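Local coordinates for uncharacterized protein (Bacteroides eggerthii, PDB 4L3R) that is of unknown function but belongs to the DUF4847 family of the calycin clan, whose relatives commonly bind small apolar molecules inside a beta-barrel, at residues L130-G135 with K139-T144; Q28-L33 with A108-S113; G97-S102 with G114-F119; M7-F10 with T14-L17; I83-G88 with T92-G97. All coordinates share one frame; numbering follows the deposited sequence.

Overall arrangement
The five contacts lie in and around one antiparallel sheet of meander order, consistent with a calycin barrel, for which no active site or ligand is known. Interactions 1 and 5 are beta hairpins, with centres about 14 Å apart. Strand 118-123, which begins in interaction 3, links them: Phe119 probably bonds Tyr131 on one strand and Ile93 on another, which is consistent with closure of a barrel. Helix 106-116 serves both interaction 2 and interaction 3, and Phe111 from it packs on Phe143 of interaction 1. Interaction 4 lies across the chain's centre from interaction 2, about 20 Å between centres; its helix touches interaction 5 through Phe10 and Leu84, and both reach the second subunit.

Interaction 1: residues L130-G135 with K139-T144; sequences LYFKDG and KVMGFT
Lys139 NZ is held by Asp134 OD2 in a salt bridge of 2.8 Å, and a weak bond to Thr137 OG1 adds a second grip near the turn. The carboxylate oxygen is met on its anti side, slightly out of plane, while Tyr30 supplies a cation-pi partner for the same lysine. Between the strands, Leu130 with Met141 and Phe132 with Lys139 form antiparallel hydrogen-bonded pairs; Leu130 N to Met141 O, at 2.9 Å, is nearly straight (175°). The Phe132 ring, with CG between the backbone N and the carbonyl carbon (chi1 70°), leans toward the partner strand, bringing CZ to 3.4 Å from Lys139 CB over one face. Selenomethionine Met141 sends CG to the ring's CE1 at 3.7 Å, and its SE makes an oblique Met-aromatic contact. On this same face Leu130 CD1 reaches Phe143 CE1 at 3.7 Å. On the other side of the sheet Val140 CG1 sits over a face of Tyr131, 3.5 Å from the ring centroid, a CH-pi contact; Tyr131 OH goes on to Glu122. The hairpin lies between strands 118-123 and 15-22, with Leu115 and Phe111 of helix 106-116 packing on Leu130, Met141 and Phe143.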
# COMPACT_ATOMS: atom_id res chain seq x y z
N LEU B 130 -14.93 -6.65 -12.07
CA LEU B 130 -14.41 -5.55 -12.88
C LEU B 130 -15.23 -5.42 -14.15
O LEU B 130 -15.37 -6.40 -14.89
CB LEU B 130 -12.93 -5.76 -13.23
CG LEU B 130 -11.98 -5.98 -12.06
CD1 LEU B 130 -10.56 -6.18 -12.56
CD2 LEU B 130 -12.03 -4.83 -11.08
N TYR B 131 -15.75 -4.22 -14.41
CA TYR B 131 -16.53 -3.93 -15.60
C TYR B 131 -15.58 -3.38 -16.64
O TYR B 131 -14.81 -2.47 -16.32
CB TYR B 131 -17.64 -2.91 -15.30
CG TYR B 131 -18.75 -3.49 -14.45
CD1 TYR B 131 -18.56 -3.74 -13.09
CD2 TYR B 131 -20.00 -3.77 -14.99
CE1 TYR B 131 -19.57 -4.29 -12.31
CE2 TYR B 131 -21.02 -4.31 -14.22
CZ TYR B 131 -20.80 -4.57 -12.88
OH TYR B 131 -21.82 -5.11 -12.13
N PHE B 132 -15.63 -3.91 -17.88
CA PHE B 132 -14.76 -3.44 -18.95
C PHE B 132 -15.54 -3.32 -20.25
O PHE B 132 -16.53 -4.03 -20.43
CB PHE B 132 -13.55 -4.38 -19.11
CG PHE B 132 -13.85 -5.75 -19.68
CD1 PHE B 132 -14.23 -6.79 -18.84
CD2 PHE B 132 -13.70 -6.01 -21.04
CE1 PHE B 132 -14.48 -8.07 -19.36
CE2 PHE B 132 -13.92 -7.29 -21.54
CZ PHE B 132 -14.30 -8.31 -20.71
N LYS B 133 -15.09 -2.43 -21.14
CA LYS B 133 -15.76 -2.24 -22.42
C LYS B 133 -15.05 -3.08 -23.50
O LYS B 133 -13.82 -3.04 -23.62
CB LYS B 133 -15.88 -0.75 -22.81
CG LYS B 133 -14.60 -0.02 -23.23
CD LYS B 133 -14.54 0.20 -24.74
CE LYS B 133 -13.30 0.95 -25.15
NZ LYS B 133 -13.33 1.33 -26.58
N ASP B 134 -15.83 -3.87 -24.25
CA ASP B 134 -15.37 -4.72 -25.34
C ASP B 134 -16.11 -4.24 -26.59
O ASP B 134 -17.19 -4.73 -26.91
CB ASP B 134 -15.64 -6.20 -25.02
CG ASP B 134 -15.24 -7.19 -26.11
OD1 ASP B 134 -14.27 -6.89 -26.85
OD2 ASP B 134 -15.88 -8.25 -26.21
N GLY B 135 -15.55 -3.21 -27.22
CA GLY B 135 -16.17 -2.56 -28.37
C GLY B 135 -17.35 -1.74 -27.90
O GLY B 135 -17.20 -0.90 -27.00
N LYS B 139 -18.74 -5.96 -20.55
CA LYS B 139 -18.60 -7.30 -19.98
C LYS B 139 -18.05 -7.19 -18.57
O LYS B 139 -17.68 -6.09 -18.14
CB LYS B 139 -17.70 -8.18 -20.87
CG LYS B 139 -18.49 -8.97 -21.93
CD LYS B 139 -17.98 -8.76 -23.33
CE LYS B 139 -18.77 -9.59 -24.31
NZ LYS B 139 -18.43 -9.24 -25.72
N VAL B 140 -18.03 -8.30 -17.84
CA VAL B 140 -17.53 -8.32 -16.48
C VAL B 140 -16.58 -9.47 -16.27
O VAL B 140 -16.85 -10.58 -16.74
CB VAL B 140 -18.65 -8.35 -15.40
CG1 VAL B 140 -19.44 -7.05 -15.41
CG2 VAL B 140 -19.57 -9.55 -15.57
N MSE B 141 -15.48 -9.22 -15.54
CA MSE B 141 -14.52 -10.22 -15.10
C MSE B 141 -14.72 -10.41 -13.62
O MSE B 141 -14.59 -9.44 -12.88
CB MSE B 141 -13.08 -9.77 -15.36
CG MSE B 141 -12.59 -9.95 -16.76
SE MSE B 141 -10.73 -9.38 -16.83
CE MSE B 141 -11.09 -7.52 -16.90
N GLY B 142 -15.06 -11.61 -13.18
CA GLY B 142 -15.26 -11.90 -11.77
C GLY B 142 -14.02 -12.56 -11.19
O GLY B 142 -13.39 -13.37 -11.87
N PHE B 143 -13.67 -12.21 -9.95
CA PHE B 143 -12.53 -12.79 -9.25
C PHE B 143 -12.90 -13.22 -7.83
O PHE B 143 -13.86 -12.70 -7.26
CB PHE B 143 -11.37 -11.79 -9.16
CG PHE B 143 -10.80 -11.31 -10.47
CD1 PHE B 143 -11.43 -10.31 -11.19
CD2 PHE B 143 -9.62 -11.84 -10.96
CE1 PHE B 143 -10.91 -9.88 -12.42
CE2 PHE B 143 -9.10 -11.41 -12.18
CZ PHE B 143 -9.76 -10.45 -12.91
N THR B 144 -12.11 -14.14 -7.27
CA THR B 144 -12.26 -14.61 -5.89
C THR B 144 -10.90 -14.55 -5.18
O THR B 144 -9.86 -14.73 -5.83
CB THR B 144 -12.86 -16.02 -5.84
OG1 THR B 144 -12.03 -16.91 -6.60
CG2 THR B 144 -14.28 -16.06 -6.36

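Interaction 2: residues Q28-L33 with A108-S113; sequences QFYQGL and AKVFIS
Val110 is the one helical residue of 108-113 that meets Tyr30 and Leu33, and its side chain runs from the helix straight at the loop. Its CB is already 4.2 Å from Tyr30 OH. With CG1 anti to the backbone N (chi1 165°), the two methyls spread across the end of the phenol. CG1 lies 3.7 Å from Tyr30 OH and near the plane of the ring, at its edge, where CE2 is the nearest carbon at 4.2 Å. CG2 comes closer still, 3.4 Å from Tyr30 OH, and also touches Leu33 CD2 at 3.9 Å. The tyrosine and valine thus approach from opposite directions, and the contact is purely van der Waals. Within the loop, Leu33 CG rests 3.7 Å above one face of the Tyr30 ring, and both side chains touch Val110. Ile20 of strand 15-22 packs on both Tyr30 and Val110, so the contact also leans on that strand. Tyr30 to Leu33 is a type II beta turn, with Gly32 at its third position having the positive phi that this turn favours.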
# COMPACT_ATOMS: atom_id res chain seq x y z
N GLN B 28 -20.89 -18.60 -16.76
CA GLN B 28 -19.49 -18.38 -16.37
C GLN B 28 -18.72 -17.64 -17.46
O GLN B 28 -17.97 -16.72 -17.15
CB GLN B 28 -18.79 -19.71 -16.06
CG GLN B 28 -17.45 -19.53 -15.34
CD GLN B 28 -16.76 -20.84 -15.05
OE1 GLN B 28 -17.14 -21.90 -15.56
NE2 GLN B 28 -15.71 -20.80 -14.25
N PHE B 29 -18.87 -18.07 -18.72
CA PHE B 29 -18.19 -17.44 -19.86
C PHE B 29 -19.20 -17.03 -20.91
O PHE B 29 -20.13 -17.80 -21.18
CB PHE B 29 -17.13 -18.37 -20.44
CG PHE B 29 -16.06 -18.69 -19.43
CD1 PHE B 29 -15.16 -17.71 -19.02
CD2 PHE B 29 -16.00 -19.93 -18.83
CE1 PHE B 29 -14.21 -17.99 -18.05
CE2 PHE B 29 -15.01 -20.22 -17.89
CZ PHE B 29 -14.14 -19.24 -17.49
N TYR B 30 -19.04 -15.81 -21.48
CA TYR B 30 -20.00 -15.30 -22.48
C TYR B 30 -19.99 -16.16 -23.75
O TYR B 30 -19.01 -16.86 -24.02
CB TYR B 30 -19.75 -13.81 -22.84
CG TYR B 30 -18.39 -13.47 -23.41
CD1 TYR B 30 -18.14 -13.58 -24.77
CD2 TYR B 30 -17.39 -12.94 -22.61
CE1 TYR B 30 -16.90 -13.24 -25.31
CE2 TYR B 30 -16.13 -12.62 -23.13
CZ TYR B 30 -15.91 -12.73 -24.50
OH TYR B 30 -14.70 -12.36 -25.04
N GLN B 31 -21.08 -16.12 -24.50
CA GLN B 31 -21.22 -16.93 -25.72
C GLN B 31 -20.27 -16.41 -26.82
O GLN B 31 -20.23 -15.21 -27.07
CB GLN B 31 -22.69 -16.90 -26.20
CG GLN B 31 -23.13 -18.12 -27.00
CD GLN B 31 -24.64 -18.17 -27.13
OE1 GLN B 31 -25.30 -17.15 -27.33
NE2 GLN B 31 -25.22 -19.35 -26.97
N GLY B 32 -19.52 -17.32 -27.44
CA GLY B 32 -18.60 -16.97 -28.51
C GLY B 32 -17.17 -16.67 -28.07
O GLY B 32 -16.37 -16.22 -28.89
N LEU B 33 -16.83 -16.94 -26.79
CA LEU B 33 -15.47 -16.72 -26.29
C LEU B 33 -14.53 -17.72 -27.00
O LEU B 33 -13.45 -17.33 -27.46
CB LEU B 33 -15.42 -16.88 -24.76
CG LEU B 33 -14.34 -16.10 -24.02
CD1 LEU B 33 -14.60 -16.12 -22.52
CD2 LEU B 33 -12.95 -16.63 -24.32
N ALA B 108 -6.92 -16.32 -22.29
CA ALA B 108 -5.78 -15.46 -21.89
C ALA B 108 -5.78 -14.14 -22.68
O ALA B 108 -5.48 -13.10 -22.11
CB ALA B 108 -4.47 -16.21 -22.10
N LYS B 109 -6.13 -14.18 -23.98
CA LYS B 109 -6.20 -12.96 -24.80
C LYS B 109 -7.31 -12.03 -24.29
O LYS B 109 -7.09 -10.82 -24.20
CB LYS B 109 -6.47 -13.30 -26.28
CG LYS B 109 -5.29 -13.88 -27.04
CD LYS B 109 -5.73 -14.30 -28.45
CE LYS B 109 -4.61 -14.84 -29.28
NZ LYS B 109 -5.06 -15.20 -30.65
N VAL B 110 -8.48 -12.60 -23.97
CA VAL B 110 -9.63 -11.86 -23.45
C VAL B 110 -9.30 -11.26 -22.07
O VAL B 110 -9.65 -10.11 -21.80
CB VAL B 110 -10.89 -12.77 -23.40
CG1 VAL B 110 -12.00 -12.16 -22.54
CG2 VAL B 110 -11.41 -13.04 -24.82
N PHE B 111 -8.64 -12.04 -21.20
CA PHE B 111 -8.25 -11.60 -19.86
C PHE B 111 -7.32 -10.38 -19.91
O PHE B 111 -7.60 -9.37 -19.25
CB PHE B 111 -7.54 -12.76 -19.14
CG PHE B 111 -7.04 -12.48 -17.74
CD1 PHE B 111 -7.90 -12.54 -16.66
CD2 PHE B 111 -5.70 -12.23 -17.50
CE1 PHE B 111 -7.43 -12.34 -15.37
CE2 PHE B 111 -5.23 -12.02 -16.21
CZ PHE B 111 -6.10 -12.09 -15.14
N ILE B 112 -6.25 -10.45 -20.72
CA ILE B 112 -5.26 -9.36 -20.83
C ILE B 112 -5.89 -8.11 -21.46
O ILE B 112 -5.69 -7.02 -20.92
CB ILE B 112 -4.00 -9.84 -21.62
CG1 ILE B 112 -3.23 -10.92 -20.83
CG2 ILE B 112 -3.07 -8.66 -21.99
CD1 ILE B 112 -2.44 -10.45 -19.58
N SER B 113 -6.63 -8.25 -22.57
CA SER B 113 -7.28 -7.09 -23.22
C SER B 113 -8.31 -6.44 -22.31
O SER B 113 -8.40 -5.21 -22.28
CB SER B 113 -7.96 -7.49 -24.52
OG SER B 113 -7.01 -7.66 -25.56

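Interaction 3: residues G97-S102 with G114-F119; sequences GKAYGS and GLFNVF
This is a surface contact of an aromatic ring against main chain: Phe116, at the end of helix 106-116, lies against Gly97, Lys98 and Ala99 in the loop that leads from strand 92-96 back to that helix. Gly97 O stands over one face of the ring, 3.4 Å above its plane and displaced toward the rim near CE1. Further along, the backbone passes the far end of the ring obliquely, with Lys98 C and Ala99 N each 3.7 Å from Phe116 CZ. The methyl of Ala99 supplies the one side-chain touch, CB to CE2 at 4.2 Å. Phe116 has CG anti to its carbonyl carbon (chi1 -69°), which sends the ring outward from the helix to meet the loop. Packing alone joins the two segments, the ring spanning three consecutive residues. Gly97 adopts backbone angles (phi 144°, psi -159°) that by themselves call for glycine, since a CB would collide with the carbonyl O of the preceding residue. A serine in place of Phe116 would probably leave the main chain of 97-99 without its aromatic backing and open a gap beside Gly97 O. Just beyond the ring the helix ends, with Asn117 N bonded to Gly114 O at 3.1 Å, and the chain enters strand 118-123. Phe116 also packs on Ile95 of strand 92-96 and Ile79 of strand 78-87, while Ala99 touches Ile112 one turn earlier in the helix; Phe116 and Ala99 thereby tie the loop to helix 106-116 and to strands 78-87 and 92-96.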
# COMPACT_ATOMS: atom_id res chain seq x y z
N GLY B 97 -1.15 0.65 -19.44
CA GLY B 97 0.14 0.04 -19.73
C GLY B 97 0.04 -0.97 -20.85
O GLY B 97 -0.90 -0.94 -21.65
N LYS B 98 1.01 -1.88 -20.91
CA LYS B 98 1.04 -2.94 -21.93
C LYS B 98 1.54 -4.23 -21.31
O LYS B 98 2.36 -4.21 -20.39
CB LYS B 98 1.89 -2.54 -23.15
CG LYS B 98 3.25 -1.95 -22.81
CD LYS B 98 4.07 -1.69 -24.07
CE LYS B 98 5.34 -0.93 -23.76
NZ LYS B 98 6.17 -0.72 -24.97
N ALA B 99 1.02 -5.35 -21.81
CA ALA B 99 1.41 -6.66 -21.31
C ALA B 99 2.77 -7.07 -21.88
O ALA B 99 3.14 -6.67 -22.99
CB ALA B 99 0.36 -7.70 -21.69
N TYR B 100 3.52 -7.88 -21.12
CA TYR B 100 4.80 -8.43 -21.56
C TYR B 100 4.54 -9.86 -21.99
O TYR B 100 4.00 -10.63 -21.19
CB TYR B 100 5.84 -8.36 -20.44
CG TYR B 100 7.17 -8.94 -20.86
CD1 TYR B 100 8.04 -8.23 -21.68
CD2 TYR B 100 7.57 -10.20 -20.43
CE1 TYR B 100 9.26 -8.76 -22.07
CE2 TYR B 100 8.79 -10.74 -20.80
CZ TYR B 100 9.63 -10.03 -21.64
OH TYR B 100 10.84 -10.57 -22.01
N GLY B 101 4.87 -10.20 -23.22
CA GLY B 101 4.64 -11.53 -23.76
C GLY B 101 3.34 -11.60 -24.54
O GLY B 101 2.47 -10.74 -24.39
N SER B 102 3.23 -12.61 -25.39
CA SER B 102 2.08 -12.81 -26.27
C SER B 102 1.27 -14.03 -25.82
O SER B 102 1.84 -14.97 -25.27
CB SER B 102 2.57 -13.01 -27.70
OG SER B 102 1.53 -12.87 -28.66
N GLY B 114 -9.11 -7.26 -21.64
CA GLY B 114 -10.17 -6.79 -20.76
C GLY B 114 -9.67 -5.98 -19.59
O GLY B 114 -10.31 -5.01 -19.20
N LEU B 115 -8.51 -6.35 -19.02
CA LEU B 115 -7.94 -5.63 -17.87
C LEU B 115 -7.56 -4.20 -18.22
O LEU B 115 -7.83 -3.31 -17.42
CB LEU B 115 -6.75 -6.37 -17.27
CG LEU B 115 -7.13 -7.58 -16.41
CD1 LEU B 115 -5.94 -8.47 -16.21
CD2 LEU B 115 -7.69 -7.14 -15.04
N PHE B 116 -7.03 -3.95 -19.43
CA PHE B 116 -6.68 -2.58 -19.82
C PHE B 116 -7.91 -1.75 -20.22
O PHE B 116 -7.77 -0.54 -20.38
CB PHE B 116 -5.66 -2.59 -20.96
CG PHE B 116 -4.30 -3.10 -20.54
CD1 PHE B 116 -3.54 -2.40 -19.60
CD2 PHE B 116 -3.75 -4.24 -21.12
CE1 PHE B 116 -2.29 -2.87 -19.21
CE2 PHE B 116 -2.49 -4.70 -20.73
CZ PHE B 116 -1.77 -4.01 -19.77
N ASN B 117 -9.10 -2.38 -20.38
CA ASN B 117 -10.34 -1.70 -20.73
C ASN B 117 -11.30 -1.60 -19.53
O ASN B 117 -12.46 -1.24 -19.75
CB ASN B 117 -11.04 -2.43 -21.90
CG ASN B 117 -10.31 -2.34 -23.21
OD1 ASN B 117 -9.75 -1.29 -23.56
ND2 ASN B 117 -10.35 -3.39 -24.01
N VAL B 118 -10.85 -1.87 -18.29
CA VAL B 118 -11.74 -1.72 -17.12
C VAL B 118 -12.09 -0.23 -16.94
O VAL B 118 -11.27 0.63 -17.26
CB VAL B 118 -11.19 -2.30 -15.79
CG1 VAL B 118 -11.00 -3.81 -15.89
CG2 VAL B 118 -9.90 -1.60 -15.32
N PHE B 119 -13.31 0.06 -16.48
CA PHE B 119 -13.75 1.44 -16.22
C PHE B 119 -14.41 1.59 -14.82
O PHE B 119 -14.34 2.68 -14.26
CB PHE B 119 -14.68 1.94 -17.32
CG PHE B 119 -15.99 1.21 -17.49
CD1 PHE B 119 -16.07 0.08 -18.30
CD2 PHE B 119 -17.16 1.71 -16.95
CE1 PHE B 119 -17.28 -0.58 -18.48
CE2 PHE B 119 -18.38 1.07 -17.16
CZ PHE B 119 -18.43 -0.08 -17.91

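Interaction 4: residues M7-F10 with T14-L17; sequences MEIF and TWKL
The chain turns from helix 4-10 into strand 15-22 such that Ile9 and Trp15 are the nearest residues, their CA atoms 8.7 Å apart. Across this distance Trp15 NE1 donates to Ile9 O at 3.2 Å in a fairly straight bond (164° at the hydrogen). The oxygen lies in the plane of the indole at its edge, and the donor lies in the carbonyl plane on a lone pair, at a C=O...N angle of 130°. Trp15 CG is anti to the carbonyl carbon (chi1 -69°), which carries the pyrrole side of the ring toward the helix. Ile9 CG2 comes in beside the bond, 3.8 Å from NE1 and 4.4 Å from CE2, the two side chains meeting at about a right angle. Phe143 and Leu55 pack on the indole, Phe57 on Ile9, while Phe10 from the same helix touches Val66 of the second subunit. A leucine in place of Trp15 would remove the indole N-H and is likely to leave Ile9 O without this donor and the helix less firmly tied to the strand. Both residues are buried, so the contact pairs the indole's polar N-H with a carbonyl by an uncharged bond amid apolar packing.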
# COMPACT_ATOMS: atom_id res chain seq x y z
N MSE B 7 -8.74 -0.32 0.19
CA MSE B 7 -7.52 -0.95 0.67
C MSE B 7 -7.74 -2.41 1.05
O MSE B 7 -6.76 -3.14 1.19
CB MSE B 7 -6.86 -0.15 1.81
CG MSE B 7 -5.59 0.59 1.37
SE MSE B 7 -5.70 1.59 -0.35
CE MSE B 7 -7.18 2.69 0.17
N GLU B 8 -9.01 -2.90 1.10
CA GLU B 8 -9.26 -4.32 1.31
C GLU B 8 -8.93 -5.11 0.02
O GLU B 8 -8.68 -6.31 0.09
CB GLU B 8 -10.72 -4.57 1.76
CG GLU B 8 -11.02 -5.98 2.23
CD GLU B 8 -10.09 -6.58 3.27
OE1 GLU B 8 -9.66 -5.84 4.19
OE2 GLU B 8 -9.79 -7.79 3.18
N ILE B 9 -8.86 -4.42 -1.14
CA ILE B 9 -8.50 -5.03 -2.42
C ILE B 9 -6.97 -5.30 -2.45
O ILE B 9 -6.54 -6.27 -3.08
CB ILE B 9 -8.98 -4.12 -3.60
CG1 ILE B 9 -10.52 -3.95 -3.59
CG2 ILE B 9 -8.54 -4.66 -4.95
CD1 ILE B 9 -11.03 -2.78 -4.43
N PHE B 10 -6.17 -4.47 -1.75
CA PHE B 10 -4.70 -4.60 -1.63
C PHE B 10 -4.25 -5.47 -0.44
O PHE B 10 -3.07 -5.80 -0.35
CB PHE B 10 -4.07 -3.21 -1.43
CG PHE B 10 -4.05 -2.32 -2.64
CD1 PHE B 10 -5.18 -1.63 -3.04
CD2 PHE B 10 -2.86 -2.08 -3.33
CE1 PHE B 10 -5.16 -0.80 -4.15
CE2 PHE B 10 -2.84 -1.23 -4.43
CZ PHE B 10 -3.99 -0.60 -4.84
N THR B 14 -4.40 -12.49 -3.47
CA THR B 14 -4.28 -12.69 -4.90
C THR B 14 -5.69 -12.97 -5.41
O THR B 14 -6.35 -13.88 -4.92
CB THR B 14 -3.30 -13.82 -5.19
OG1 THR B 14 -2.02 -13.43 -4.68
CG2 THR B 14 -3.18 -14.13 -6.68
N TRP B 15 -6.15 -12.16 -6.37
CA TRP B 15 -7.47 -12.31 -6.98
C TRP B 15 -7.36 -13.34 -8.09
O TRP B 15 -6.52 -13.19 -8.97
CB TRP B 15 -7.96 -10.97 -7.52
CG TRP B 15 -8.29 -10.01 -6.43
CD1 TRP B 15 -7.49 -9.02 -5.94
CD2 TRP B 15 -9.44 -10.05 -5.59
NE1 TRP B 15 -8.11 -8.39 -4.90
CE2 TRP B 15 -9.31 -9.00 -4.65
CE3 TRP B 15 -10.60 -10.84 -5.56
CZ2 TRP B 15 -10.30 -8.72 -3.70
CZ3 TRP B 15 -11.57 -10.57 -4.61
CH2 TRP B 15 -11.42 -9.52 -3.69
N LYS B 16 -8.16 -14.41 -8.01
CA LYS B 16 -8.16 -15.50 -8.99
C LYS B 16 -9.39 -15.37 -9.88
O LYS B 16 -10.50 -15.28 -9.36
CB LYS B 16 -8.14 -16.86 -8.27
CG LYS B 16 -8.27 -18.09 -9.17
CD LYS B 16 -7.07 -18.34 -10.06
CE LYS B 16 -7.34 -19.50 -10.99
NZ LYS B 16 -6.09 -20.16 -11.45
N LEU B 17 -9.20 -15.37 -11.21
CA LEU B 17 -10.31 -15.27 -12.16
C LEU B 17 -11.29 -16.43 -11.99
O LEU B 17 -10.86 -17.58 -11.94
CB LEU B 17 -9.77 -15.28 -13.59
CG LEU B 17 -10.81 -15.07 -14.70
CD1 LEU B 17 -11.24 -13.62 -14.77
CD2 LEU B 17 -10.27 -15.57 -16.03

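Interaction 5: residues I83-G88 with T92-G97; sequences ILKIDG and TISISG
Leu84, Ile86, Ile93 and Ile95 form the apolar face of this hairpin, where Leu84 CD1 meets Ile93 CG1 at 3.7 Å and comes within 4.3 Å of Ile95 CG1. Ile86 and Ile93 lie side by side, each with CG1 anti to the backbone N (chi1 -169° and -175°), which turns both CD1 methyls the same way to meet at 4.1 Å. Leu84-Ile95 and Ile86-Ile93 are the non-hydrogen-bonded pairs of the antiparallel strands; Ile83-Ser96 and Lys85-Ser94 are hydrogen-bonded ones, Ser94 N reaching Lys85 O at 2.8 Å. Toward the turn the Asp87-Thr92 pairing is loose, the bond from Thr92 N to Asp87 O being weak. On the other face the polar residues follow: Lys85 CG rests against Ser94 OG at 3.9 Å, and a water molecule bridges the strands. It donates to Ile83 O at 2.9 Å and bonds Ser96 OG at 2.7 Å as well as Ser94 OG, so Ile83 O accepts both this water and Ser96 N. Beyond the hairpin, Ile93 bonds the backbone of Phe119, joining strand 92-96 to strand 118-123; Phe10 and Val6 of helix 4-10 pack on Leu84 and Ile86, and at the turn Gly88 N bonds Asp61 of the second subunit.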
# COMPACT_ATOMS: atom_id res chain seq x y z
N ILE B 83 -0.08 1.27 -14.36
CA ILE B 83 -0.52 2.49 -13.69
C ILE B 83 -2.00 2.34 -13.34
O ILE B 83 -2.81 2.04 -14.21
CB ILE B 83 -0.26 3.75 -14.55
CG1 ILE B 83 1.25 3.95 -14.81
CG2 ILE B 83 -0.85 5.01 -13.87
CD1 ILE B 83 1.57 4.73 -16.08
N LEU B 84 -2.34 2.53 -12.05
CA LEU B 84 -3.69 2.35 -11.54
C LEU B 84 -4.31 3.67 -11.09
O LEU B 84 -3.68 4.45 -10.38
CB LEU B 84 -3.66 1.37 -10.36
CG LEU B 84 -4.98 1.16 -9.59
CD1 LEU B 84 -6.01 0.45 -10.45
CD2 LEU B 84 -4.73 0.42 -8.29
N LYS B 85 -5.57 3.88 -11.47
CA LYS B 85 -6.45 4.96 -11.01
C LYS B 85 -7.63 4.24 -10.39
O LYS B 85 -8.16 3.33 -11.03
CB LYS B 85 -6.88 5.91 -12.15
CG LYS B 85 -5.73 6.53 -12.94
CD LYS B 85 -5.24 7.85 -12.35
CE LYS B 85 -6.16 9.00 -12.67
NZ LYS B 85 -5.46 10.30 -12.55
N ILE B 86 -7.97 4.52 -9.14
CA ILE B 86 -9.09 3.85 -8.48
C ILE B 86 -9.74 4.81 -7.50
O ILE B 86 -9.03 5.51 -6.79
CB ILE B 86 -8.64 2.52 -7.79
CG1 ILE B 86 -9.87 1.70 -7.33
CG2 ILE B 86 -7.68 2.78 -6.62
CD1 ILE B 86 -9.53 0.32 -6.93
N ASP B 87 -11.08 4.88 -7.49
CA ASP B 87 -11.81 5.78 -6.60
C ASP B 87 -12.85 4.98 -5.82
O ASP B 87 -13.78 4.45 -6.42
CB ASP B 87 -12.47 6.91 -7.39
CG ASP B 87 -13.15 7.98 -6.56
OD1 ASP B 87 -12.90 8.02 -5.33
OD2 ASP B 87 -13.94 8.76 -7.12
N GLY B 88 -12.70 4.93 -4.50
CA GLY B 88 -13.62 4.21 -3.62
C GLY B 88 -15.00 4.81 -3.50
O GLY B 88 -15.94 4.10 -3.15
N THR B 92 -14.84 3.72 -9.47
CA THR B 92 -14.26 3.75 -10.81
C THR B 92 -12.87 3.13 -10.74
O THR B 92 -12.28 3.06 -9.66
CB THR B 92 -14.22 5.18 -11.36
OG1 THR B 92 -13.46 6.00 -10.48
CG2 THR B 92 -15.62 5.77 -11.56
N ILE B 93 -12.36 2.67 -11.87
CA ILE B 93 -11.03 2.06 -11.94
C ILE B 93 -10.51 2.17 -13.37
O ILE B 93 -11.28 2.04 -14.31
CB ILE B 93 -11.01 0.59 -11.44
CG1 ILE B 93 -9.57 0.03 -11.42
CG2 ILE B 93 -11.94 -0.30 -12.28
CD1 ILE B 93 -9.40 -1.25 -10.74
N SER B 94 -9.21 2.40 -13.51
CA SER B 94 -8.56 2.46 -14.82
C SER B 94 -7.15 1.82 -14.69
O SER B 94 -6.45 2.10 -13.72
CB SER B 94 -8.53 3.90 -15.33
OG SER B 94 -7.26 4.32 -15.81
N ILE B 95 -6.80 0.92 -15.61
CA ILE B 95 -5.51 0.23 -15.65
C ILE B 95 -4.85 0.60 -16.96
O ILE B 95 -5.44 0.37 -18.01
CB ILE B 95 -5.69 -1.32 -15.50
CG1 ILE B 95 -6.35 -1.67 -14.14
CG2 ILE B 95 -4.33 -2.06 -15.68
CD1 ILE B 95 -6.88 -3.13 -14.01
N SER B 96 -3.64 1.18 -16.92
CA SER B 96 -2.93 1.63 -18.12
C SER B 96 -1.55 0.98 -18.21
O SER B 96 -0.85 0.86 -17.21
CB SER B 96 -2.77 3.15 -18.10
OG SER B 96 -4.04 3.78 -18.00
N GLY B 97 -1.15 0.65 -19.44
CA GLY B 97 0.14 0.04 -19.73
C GLY B 97 0.04 -0.97 -20.85
O GLY B 97 -0.90 -0.94 -21.65
O HOH W 1 -4.34 4.29 -15.34